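Local coordinates for protein beta-mannosidase (Hypocrea lixii, PDB 4UOJ) that probably hydrolyses terminal beta-D-mannose residues from the non-reducing ends of beta-mannosides, as a glycoside hydrolase of family 2, at residues P128-R133 and K461-G466; V108-D113 and P214-Q219; W444-F449 and C483-N488. One frame throughout, in Å; residues are numbered along the deposited sequence.

Contact 1 (P128-R133 and K461-G466); sequences PDNQFR and KANVVG. With MAN (alpha-D-mannopyranose), chain G; MAN (alpha-D-mannopyranose), chain F.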
loop_
_atom_site.group_PDB
_atom_site.type_symbol
_atom_site.label_atom_id
_atom_site.label_comp_id
_atom_site.label_asym_id
_atom_site.label_seq_id
_atom_site.Cartn_x
_atom_site.Cartn_y
_atom_site.Cartn_z
ATOM N N PRO A 128 -26.920 10.392 2.980
ATOM C CA PRO A 128 -25.868 9.437 2.661
ATOM C C PRO A 128 -25.286 8.661 3.854
ATOM O O PRO A 128 -25.168 9.190 4.950
ATOM C CB PRO A 128 -24.812 10.303 1.966
ATOM C CG PRO A 128 -25.026 11.659 2.471
ATOM C CD PRO A 128 -26.502 11.778 2.671
ATOM N N ASP A 129 -24.899 7.406 3.610
ATOM C CA ASP A 129 -24.326 6.515 4.627
ATOM C C ASP A 129 -23.160 5.619 4.098
ATOM O O ASP A 129 -23.019 4.457 4.512
ATOM C CB ASP A 129 -25.438 5.657 5.237
ATOM C CG ASP A 129 -26.156 4.764 4.230
ATOM O OD1 ASP A 129 -26.000 5.000 3.007
ATOM O OD2 ASP A 129 -26.888 3.846 4.680
ATOM N N ASN A 130 -22.346 6.167 3.188
ATOM C CA ASN A 130 -21.172 5.467 2.635
ATOM C C ASN A 130 -20.100 6.456 2.222
ATOM O O ASN A 130 -20.340 7.318 1.384
ATOM C CB ASN A 130 -21.546 4.567 1.453
ATOM C CG ASN A 130 -20.531 3.479 1.159
ATOM O OD1 ASN A 130 -19.319 3.686 1.182
ATOM N ND2 ASN A 130 -21.012 2.300 0.844
ATOM N N GLN A 131 -18.921 6.322 2.819
ATOM C CA GLN A 131 -17.750 7.145 2.551
ATOM C C GLN A 131 -17.244 6.944 1.121
ATOM O O GLN A 131 -16.709 7.882 0.509
ATOM C CB GLN A 131 -16.640 6.762 3.555
ATOM C CG GLN A 131 -15.381 7.633 3.476
ATOM C CD GLN A 131 -14.288 7.284 4.464
ATOM O OE1 GLN A 131 -14.451 6.490 5.391
ATOM N NE2 GLN A 131 -13.139 7.903 4.270
ATOM N N PHE A 132 -17.412 5.709 0.617
ATOM C CA PHE A 132 -16.870 5.223 -0.642
ATOM C C PHE A 132 -17.784 5.358 -1.859
ATOM O O PHE A 132 -17.469 4.829 -2.929
ATOM C CB PHE A 132 -16.456 3.762 -0.453
ATOM C CG PHE A 132 -15.825 3.425 0.882
ATOM C CD1 PHE A 132 -14.662 4.063 1.310
ATOM C CD2 PHE A 132 -16.367 2.414 1.678
ATOM C CE1 PHE A 132 -14.058 3.710 2.513
ATOM C CE2 PHE A 132 -15.784 2.058 2.883
ATOM C CZ PHE A 132 -14.626 2.707 3.298
ATOM N N ARG A 133 -18.905 6.065 -1.707
ATOM C CA ARG A 133 -19.854 6.280 -2.802
ATOM C C ARG A 133 -19.947 7.729 -3.244
ATOM O O ARG A 133 -19.772 8.662 -2.444
ATOM C CB ARG A 133 -21.251 5.755 -2.425
ATOM C CG ARG A 133 -21.343 4.230 -2.499
ATOM C CD ARG A 133 -22.674 3.673 -2.042
ATOM N NE ARG A 133 -23.720 3.907 -3.022
ATOM C CZ ARG A 133 -24.997 3.580 -2.852
ATOM N NH1 ARG A 133 -25.398 2.982 -1.743
ATOM N NH2 ARG A 133 -25.878 3.847 -3.798
ATOM N N LYS A 461 -26.114 -5.035 1.941
ATOM C CA LYS A 461 -25.631 -5.585 0.675
ATOM C C LYS A 461 -25.845 -4.579 -0.450
ATOM O O LYS A 461 -24.927 -4.341 -1.227
ATOM C CB LYS A 461 -26.288 -6.939 0.377
ATOM C CG LYS A 461 -25.821 -7.600 -0.919
ATOM C CD LYS A 461 -26.898 -8.522 -1.487
ATOM C CE LYS A 461 -26.664 -9.960 -1.094
ATOM N NZ LYS A 461 -27.937 -10.664 -0.807
ATOM N N ALA A 462 -27.025 -3.952 -0.495
ATOM C CA ALA A 462 -27.364 -2.949 -1.513
ATOM C C ALA A 462 -26.410 -1.754 -1.461
ATOM O O ALA A 462 -25.981 -1.287 -2.511
ATOM C CB ALA A 462 -28.808 -2.499 -1.351
ATOM N N ASN A 463 -26.070 -1.294 -0.232
ATOM C CA ASN A 463 -25.148 -0.174 0.028
ATOM C C ASN A 463 -23.729 -0.541 -0.423
ATOM O O ASN A 463 -23.067 0.263 -1.073
ATOM C CB ASN A 463 -25.169 0.207 1.516
ATOM C CG ASN A 463 -24.535 1.546 1.834
ATOM O OD1 ASN A 463 -24.187 2.323 0.955
ATOM N ND2 ASN A 463 -24.422 1.854 3.124
ATOM N N VAL A 464 -23.303 -1.775 -0.113
ATOM C CA VAL A 464 -22.028 -2.321 -0.528
ATOM C C VAL A 464 -21.987 -2.385 -2.059
ATOM O O VAL A 464 -20.996 -1.957 -2.646
ATOM C CB VAL A 464 -21.737 -3.691 0.150
ATOM C CG1 VAL A 464 -20.565 -4.424 -0.509
ATOM C CG2 VAL A 464 -21.474 -3.518 1.649
ATOM N N VAL A 465 -23.074 -2.877 -2.708
ATOM C CA VAL A 465 -23.166 -2.976 -4.182
ATOM C C VAL A 465 -22.917 -1.611 -4.826
ATOM O O VAL A 465 -22.160 -1.523 -5.770
ATOM C CB VAL A 465 -24.465 -3.688 -4.690
ATOM C CG1 VAL A 465 -24.633 -3.574 -6.206
ATOM C CG2 VAL A 465 -24.474 -5.162 -4.293
ATOM N N GLY A 466 -23.502 -0.558 -4.273
ATOM C CA GLY A 466 -23.313 0.798 -4.784
ATOM C C GLY A 466 -21.867 1.235 -4.749
ATOM O O GLY A 466 -21.354 1.795 -5.712
HETATM C C1 MAN G . -30.766 1.706 8.926
HETATM C C2 MAN G . -29.640 0.685 8.763
HETATM C C3 MAN G . -28.318 1.411 8.508
HETATM C C4 MAN G . -28.427 2.397 7.329
HETATM C C5 MAN G . -29.636 3.330 7.483
HETATM C C6 MAN G . -29.916 4.133 6.219
HETATM O O2 MAN G . -29.935 -0.183 7.663
HETATM O O3 MAN G . -27.328 0.436 8.230
HETATM O O4 MAN G . -27.245 3.178 7.221
HETATM O O5 MAN G . -30.818 2.577 7.770
HETATM O O6 MAN G . -30.904 5.133 6.446
HETATM C C1 MAN F . -27.473 2.441 -9.908
HETATM C C2 MAN F . -27.054 3.776 -9.282
HETATM C C3 MAN F . -25.547 3.783 -8.985
HETATM C C4 MAN F . -25.141 2.558 -8.157
HETATM C C5 MAN F . -25.686 1.270 -8.802
HETATM C C6 MAN F . -25.523 0.042 -7.928
HETATM O O2 MAN F . -27.786 3.973 -8.084
HETATM O O3 MAN F . -25.125 5.005 -8.352
HETATM O O4 MAN F . -23.715 2.488 -8.135
HETATM O O5 MAN F . -27.081 1.365 -9.058
HETATM O O6 MAN F . -25.801 -1.139 -8.677
HETATM O O HOH W 1 -22.854 4.077 -6.086
#

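Contact 2 (V108-D113 and P214-Q219); sequences VFDGLD and PGRIVQ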
loop_
_atom_site.group_PDB
_atom_site.type_symbol
_atom_site.label_atom_id
_atom_site.label_comp_id
_atom_site.label_asym_id
_atom_site.label_seq_id
_atom_site.Cartn_x
_atom_site.Cartn_y
_atom_site.Cartn_z
ATOM N N VAL A 108 -23.609 17.131 -6.573
ATOM C CA VAL A 108 -22.757 15.966 -6.842
ATOM C C VAL A 108 -21.604 15.949 -5.828
ATOM O O VAL A 108 -20.811 16.882 -5.780
ATOM C CB VAL A 108 -22.240 15.859 -8.312
ATOM C CG1 VAL A 108 -21.504 14.544 -8.532
ATOM C CG2 VAL A 108 -23.373 15.979 -9.325
ATOM N N PHE A 109 -21.532 14.864 -5.038
ATOM C CA PHE A 109 -20.530 14.659 -4.011
ATOM C C PHE A 109 -19.704 13.422 -4.321
ATOM O O PHE A 109 -20.266 12.319 -4.365
ATOM C CB PHE A 109 -21.192 14.497 -2.626
ATOM C CG PHE A 109 -22.036 15.665 -2.182
ATOM C CD1 PHE A 109 -21.452 16.838 -1.741
ATOM C CD2 PHE A 109 -23.409 15.561 -2.155
ATOM C CE1 PHE A 109 -22.227 17.899 -1.317
ATOM C CE2 PHE A 109 -24.192 16.617 -1.727
ATOM C CZ PHE A 109 -23.598 17.787 -1.314
ATOM N N ASP A 110 -18.375 13.598 -4.503
ATOM C CA ASP A 110 -17.471 12.473 -4.782
ATOM C C ASP A 110 -17.123 11.697 -3.512
ATOM O O ASP A 110 -16.579 10.585 -3.585
ATOM C CB ASP A 110 -16.207 12.923 -5.538
ATOM C CG ASP A 110 -16.480 13.520 -6.926
ATOM O OD1 ASP A 110 -17.582 13.322 -7.448
ATOM O OD2 ASP A 110 -15.588 14.188 -7.496
ATOM N N GLY A 111 -17.473 12.271 -2.362
ATOM C CA GLY A 111 -17.245 11.643 -1.076
ATOM C C GLY A 111 -17.706 12.459 0.112
ATOM O O GLY A 111 -17.333 13.640 0.273
ATOM N N LEU A 112 -18.510 11.812 0.944
ATOM C CA LEU A 112 -18.961 12.333 2.229
ATOM C C LEU A 112 -18.735 11.291 3.304
ATOM O O LEU A 112 -19.054 10.142 3.120
ATOM C CB LEU A 112 -20.434 12.668 2.183
ATOM C CG LEU A 112 -20.809 13.751 1.185
ATOM C CD1 LEU A 112 -22.304 13.770 0.990
ATOM C CD2 LEU A 112 -20.324 15.102 1.653
ATOM N N ASP A 113 -18.166 11.714 4.423
ATOM C CA ASP A 113 -17.735 10.808 5.459
ATOM C C ASP A 113 -18.372 11.132 6.789
ATOM O O ASP A 113 -18.008 12.085 7.411
ATOM C CB ASP A 113 -16.206 10.910 5.570
ATOM C CG ASP A 113 -15.594 9.904 6.538
ATOM O OD1 ASP A 113 -16.210 8.894 6.869
ATOM O OD2 ASP A 113 -14.468 10.120 6.972
ATOM N N PRO A 214 -13.929 15.857 -3.385
ATOM C CA PRO A 214 -14.565 17.006 -4.054
ATOM C C PRO A 214 -16.073 16.894 -4.294
ATOM O O PRO A 214 -16.659 15.821 -4.237
ATOM C CB PRO A 214 -13.771 17.149 -5.357
ATOM C CG PRO A 214 -12.463 16.507 -5.074
ATOM C CD PRO A 214 -12.803 15.339 -4.187
ATOM N N GLY A 215 -16.665 18.051 -4.514
ATOM C CA GLY A 215 -18.081 18.254 -4.638
ATOM C C GLY A 215 -18.375 19.421 -5.549
ATOM O O GLY A 215 -17.532 20.227 -5.791
ATOM N N ARG A 216 -19.588 19.484 -6.063
ATOM C CA ARG A 216 -19.952 20.302 -7.206
ATOM C C ARG A 216 -21.427 20.561 -7.171
ATOM O O ARG A 216 -22.174 19.727 -6.727
ATOM C CB ARG A 216 -19.785 19.419 -8.440
ATOM C CG ARG A 216 -18.892 19.893 -9.547
ATOM C CD ARG A 216 -17.874 18.845 -9.984
ATOM N NE ARG A 216 -18.220 17.516 -9.558
ATOM C CZ ARG A 216 -17.554 16.800 -8.676
ATOM N NH1 ARG A 216 -16.489 17.245 -8.105
ATOM N NH2 ARG A 216 -17.982 15.605 -8.380
ATOM N N ILE A 217 -21.852 21.666 -7.759
ATOM C CA ILE A 217 -23.241 21.855 -8.127
ATOM C C ILE A 217 -23.309 21.916 -9.623
ATOM O O ILE A 217 -22.531 22.607 -10.236
ATOM C CB ILE A 217 -23.831 23.138 -7.601
ATOM C CG1 ILE A 217 -23.774 23.161 -6.099
ATOM C CG2 ILE A 217 -25.276 23.243 -8.020
ATOM C CD1 ILE A 217 -24.463 24.351 -5.485
ATOM N N VAL A 218 -24.231 21.162 -10.200
ATOM C CA VAL A 218 -24.313 21.015 -11.651
ATOM C C VAL A 218 -25.683 21.486 -12.122
ATOM O O VAL A 218 -26.714 20.967 -11.663
ATOM C CB VAL A 218 -24.032 19.557 -12.111
ATOM C CG1 VAL A 218 -24.070 19.449 -13.633
ATOM C CG2 VAL A 218 -22.696 19.053 -11.591
ATOM N N GLN A 219 -25.698 22.456 -13.038
ATOM C CA GLN A 219 -26.944 22.952 -13.628
ATOM C C GLN A 219 -26.970 22.563 -15.095
ATOM O O GLN A 219 -26.105 22.959 -15.865
ATOM C CB GLN A 219 -27.145 24.463 -13.417
ATOM C CG GLN A 219 -27.793 24.790 -12.083
ATOM C CD GLN A 219 -28.374 26.182 -12.016
ATOM O OE1 GLN A 219 -27.758 27.152 -12.446
ATOM N NE2 GLN A 219 -29.560 26.305 -11.437
#

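Contact 3 (W444-F449 and C483-N488); sequences WSEFQF and CWMGGN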
loop_
_atom_site.group_PDB
_atom_site.type_symbol
_atom_site.label_atom_id
_atom_site.label_comp_id
_atom_site.label_asym_id
_atom_site.label_seq_id
_atom_site.Cartn_x
_atom_site.Cartn_y
_atom_site.Cartn_z
ATOM N N TRP A 444 -2.046 -3.906 -6.073
ATOM C CA TRP A 444 -2.914 -5.000 -5.643
ATOM C C TRP A 444 -3.970 -4.289 -4.785
ATOM O O TRP A 444 -3.645 -3.735 -3.747
ATOM C CB TRP A 444 -2.081 -6.017 -4.836
ATOM C CG TRP A 444 -2.793 -6.976 -3.907
ATOM C CD1 TRP A 444 -3.974 -6.777 -3.246
ATOM C CD2 TRP A 444 -2.248 -8.213 -3.403
ATOM N NE1 TRP A 444 -4.208 -7.823 -2.376
ATOM C CE2 TRP A 444 -3.173 -8.721 -2.454
ATOM C CE3 TRP A 444 -1.090 -8.947 -3.681
ATOM C CZ2 TRP A 444 -2.980 -9.936 -1.794
ATOM C CZ3 TRP A 444 -0.898 -10.160 -3.024
ATOM C CH2 TRP A 444 -1.841 -10.646 -2.099
ATOM N N SER A 445 -5.203 -4.212 -5.281
ATOM C CA SER A 445 -6.258 -3.453 -4.616
ATOM C C SER A 445 -7.301 -4.315 -3.915
ATOM O O SER A 445 -7.477 -5.503 -4.224
ATOM C CB SER A 445 -6.896 -2.459 -5.582
ATOM O OG SER A 445 -5.905 -1.641 -6.192
ATOM N N GLU A 446 -7.949 -3.721 -2.909
ATOM C CA GLU A 446 -8.903 -4.431 -2.076
ATOM C C GLU A 446 -10.179 -3.630 -1.781
ATOM O O GLU A 446 -10.173 -2.410 -1.848
ATOM C CB GLU A 446 -8.234 -4.888 -0.752
ATOM C CG GLU A 446 -7.000 -5.788 -0.929
ATOM C CD GLU A 446 -6.447 -6.498 0.300
ATOM O OE1 GLU A 446 -6.652 -6.019 1.444
ATOM O OE2 GLU A 446 -5.762 -7.532 0.106
ATOM N N PHE A 447 -11.277 -4.354 -1.481
ATOM C CA PHE A 447 -12.556 -3.774 -1.081
ATOM C C PHE A 447 -12.497 -3.558 0.436
ATOM O O PHE A 447 -11.813 -4.308 1.128
ATOM C CB PHE A 447 -13.730 -4.683 -1.475
ATOM C CG PHE A 447 -13.876 -4.988 -2.952
ATOM C CD1 PHE A 447 -13.522 -4.054 -3.923
ATOM C CD2 PHE A 447 -14.466 -6.177 -3.367
ATOM C CE1 PHE A 447 -13.696 -4.329 -5.265
ATOM C CE2 PHE A 447 -14.648 -6.443 -4.714
ATOM C CZ PHE A 447 -14.251 -5.522 -5.659
ATOM N N GLN A 448 -13.176 -2.526 0.941
ATOM C CA GLN A 448 -13.048 -2.109 2.335
ATOM C C GLN A 448 -13.724 -2.949 3.430
ATOM O O GLN A 448 -14.690 -2.517 4.076
ATOM C CB GLN A 448 -13.289 -0.593 2.484
ATOM C CG GLN A 448 -12.464 0.292 1.520
ATOM C CD GLN A 448 -11.039 -0.154 1.283
ATOM O OE1 GLN A 448 -10.279 -0.364 2.202
ATOM N NE2 GLN A 448 -10.656 -0.293 0.038
ATOM N N PHE A 449 -13.169 -4.146 3.652
ATOM C CA PHE A 449 -13.641 -5.138 4.627
ATOM C C PHE A 449 -12.391 -5.759 5.249
ATOM O O PHE A 449 -11.526 -6.266 4.523
ATOM C CB PHE A 449 -14.519 -6.206 3.932
ATOM C CG PHE A 449 -15.726 -5.624 3.267
ATOM C CD1 PHE A 449 -16.884 -5.394 3.992
ATOM C CD2 PHE A 449 -15.695 -5.257 1.928
ATOM C CE1 PHE A 449 -17.993 -4.795 3.392
ATOM C CE2 PHE A 449 -16.793 -4.654 1.334
ATOM C CZ PHE A 449 -17.937 -4.426 2.067
ATOM N N CYS A 483 -5.238 -6.176 -9.430
ATOM C CA CYS A 483 -6.263 -7.137 -9.011
ATOM C C CYS A 483 -7.187 -6.471 -8.003
ATOM O O CYS A 483 -6.867 -5.398 -7.490
ATOM C CB CYS A 483 -5.629 -8.377 -8.380
ATOM S SG CYS A 483 -4.749 -8.037 -6.825
ATOM N N TRP A 484 -8.309 -7.140 -7.698
ATOM C CA TRP A 484 -9.279 -6.758 -6.646
ATOM C C TRP A 484 -9.421 -7.938 -5.706
ATOM O O TRP A 484 -9.599 -9.078 -6.151
ATOM C CB TRP A 484 -10.657 -6.402 -7.222
ATOM C CG TRP A 484 -10.781 -5.014 -7.746
ATOM C CD1 TRP A 484 -11.039 -4.642 -9.032
ATOM C CD2 TRP A 484 -10.685 -3.806 -6.990
ATOM N NE1 TRP A 484 -11.107 -3.274 -9.124
ATOM C CE2 TRP A 484 -10.875 -2.732 -7.885
ATOM C CE3 TRP A 484 -10.423 -3.520 -5.650
ATOM C CZ2 TRP A 484 -10.833 -1.405 -7.477
ATOM C CZ3 TRP A 484 -10.400 -2.195 -5.243
ATOM C CH2 TRP A 484 -10.580 -1.161 -6.158
ATOM N N MET A 485 -9.302 -7.685 -4.409
ATOM C CA MET A 485 -9.504 -8.713 -3.373
ATOM C C MET A 485 -10.602 -8.232 -2.428
ATOM O O MET A 485 -10.628 -7.064 -2.044
ATOM C CB MET A 485 -8.200 -9.077 -2.649
ATOM C CG MET A 485 -7.078 -9.453 -3.624
ATOM S SD MET A 485 -6.172 -10.925 -3.177
ATOM C CE MET A 485 -5.076 -11.053 -4.589
ATOM N N GLY A 486 -11.555 -9.113 -2.154
ATOM C CA GLY A 486 -12.765 -8.800 -1.399
ATOM C C GLY A 486 -12.579 -8.160 -0.050
ATOM O O GLY A 486 -13.391 -7.334 0.376
ATOM N N GLY A 487 -11.525 -8.572 0.630
ATOM C CA GLY A 487 -11.221 -8.064 1.955
ATOM C C GLY A 487 -9.977 -8.658 2.575
ATOM O O GLY A 487 -9.308 -9.500 1.978
ATOM N N ASN A 488 -9.699 -8.252 3.800
ATOM C CA ASN A 488 -8.489 -8.613 4.499
ATOM C C ASN A 488 -8.712 -9.623 5.616
ATOM O O ASN A 488 -9.582 -9.472 6.421
ATOM C CB ASN A 488 -7.820 -7.335 5.029
ATOM C CG ASN A 488 -6.671 -7.612 5.951
ATOM O OD1 ASN A 488 -5.683 -8.195 5.559
ATOM N ND2 ASN A 488 -6.798 -7.209 7.186
#

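Contact 1 (P128-R133 and K461-G466)
Asn463 reaches from helix 458-475 into the loop Pro128-Arg133, and its carboxamide is met there by Asp129, Asn130 and Arg133. Asn463 CG stands anti to the backbone N (chi1 -165°), bringing the amide to the side chains at the two ends of the type I turn Asn130-Arg133. The amide oxygen has two donors. Asn130 ND2 lies 3.2 Å from Asn463 OD1, its N-H in line but placed well above the carbonyl plane; the two side chains run in opposite directions alongside one another, their amide planes 83° apart. Arg133 NH1 approaches Asn463 OD1 from the opposite face, 3.0 Å away and only tilted from that plane, with the guanidinium turned 58° against the amide. The other end of the amide gives a nearly straight bond from Asn463 ND2 to Asp129 O (3.3 Å), with the donor above the carbonyl plane, beside the Asp129 carboxylate, which is turned almost level with the amide. Arg133 bends at chi3, laying one guanidinium face over Gly466 CA, 3.6 Å from Arg133 NE; the glycine, having no side chain, lets the guanidinium lie this close. A water joins Arg133 NE to Gly466 O and to O4 of one bound mannose, while O4 of the other mannose donates to Asp129 OD2 (2.7 Å). Within the turn, Asn130 OD1 accepts from Phe132 N at 2.8 Å, an Asx turn that steadies the amide supplying ND2. Asn130 ND2 also bonds to Glu467. Both ends of the Asn463 amide are thus engaged, consistent with its modelled orientation, the oxygen facing donors on either side of its plane. The positive charge of Arg133 probably polarises that carbonyl, strengthening a polar join between the galactose-binding-like domain and a helix of the barrel.

Contact 2 (V108-D113 and P214-Q219)
Arg216 starts beside Val108 and ends on Asp110. Arg216 CB lies 3.8 Å from Val108 O, the same oxygen that accepts from Arg216 N (2.9 Å) and sits over one face of the guanidinium. Unusual bends at chi2 (130°) and chi3 (18°) fold the chain back along the neighbouring strand; NE bonds weakly to the hydroxyl of Tyr227, and the terminal nitrogens turn to the carboxylate of Asp110. The two strands belong to the antiparallel sheet of the galactose-binding-like domain, where strand 103-109 lies next to strand 215-221: Val108 and Arg216 form a hydrogen-bonded pair, and Phe109 and Gly215 the following non-hydrogen-bonded one. At the tip, Arg216 NH2 makes a salt bridge to Asp110 OD1, modelled at a doubtfully short 2.5 Å, and Arg216 NH1 reaches Asp110 OD2 weakly at 3.2 Å, the carboxylate and guanidinium planes 34° apart. Asp110 OD1 also accepts from Gln134. With an asparagine in place of Asp110, the Arg216 guanidinium would probably be left without its charged mate and be freer to turn. Arg216 NH2 also brushes Val108 CG1 (3.7 Å), while the other methyl of that valine, CG2, packs on Val218 CG2. Next along, Asp110 N donates to Pro214 O at 2.8 Å.

Contact 3 (W444-F449 and C483-N488)
The indole of Trp484 is held between Ser445 and Phe447: Ser445 CB sits over one face of its six-membered ring in a CH-pi contact, and Phe447 CE1 presses on the other, 3.4 Å from Trp484 CE3. The Phe447 and Trp484 ring planes differ by 27°, but the rings are displaced and share little overlap. On the face of Trp444 and Glu446, Cys483 SG and Met485 CE lie over one face of the Trp444 indole, Cys483 SG 3.7 Å from Trp444 CG. Met485 bends at chi2 (-134°), which brings its SD obliquely beside that ring. The strands are zipped by Ser445 N to Cys483 O, Met485 N to Ser445 O, and Phe447 N to Met485 O (2.8 Å). Further out, Trp444 NE1 donates to Glu446 OE2 (2.9 Å) on its anti side; Arg420 forms a salt bridge with the same oxygen, and Ser423 bonds to OE1. Past the strand ends Asn488 N donates to Phe449 O (2.8 Å), and the Asn488 amide bonds to Ser450 and Arg420 near a sodium ion. Parallel strands 442-446 and 481-485 joined through helix 458-475 form a beta-alpha-beta unit of the family's TIM barrel, and Asn488, touching Glu594, probably borders its active site.

The three contacts run from the galactose-binding-like domain into the barrel. Contact 2 pairs two strands of the former; contact 1, centred about 15 Å away, takes the loop after strand 123-126 across to helix 458-475; contact 3 lies between the strands that helix connects, its centre about 16 Å from that of contact 1. Contacts 2 and 3, centres about 25 Å apart, do not touch, but contact 1 touches both, through Pro128 and Gln131 against 108-113 and Phe132 and Val464 against 444-449. Along the chain contact 1 alternates with each of the others, whereas contact 2 closes before contact 3 opens. Helix 458-475 therefore meets the accessory domain while belonging to the outer helical layer of the barrel.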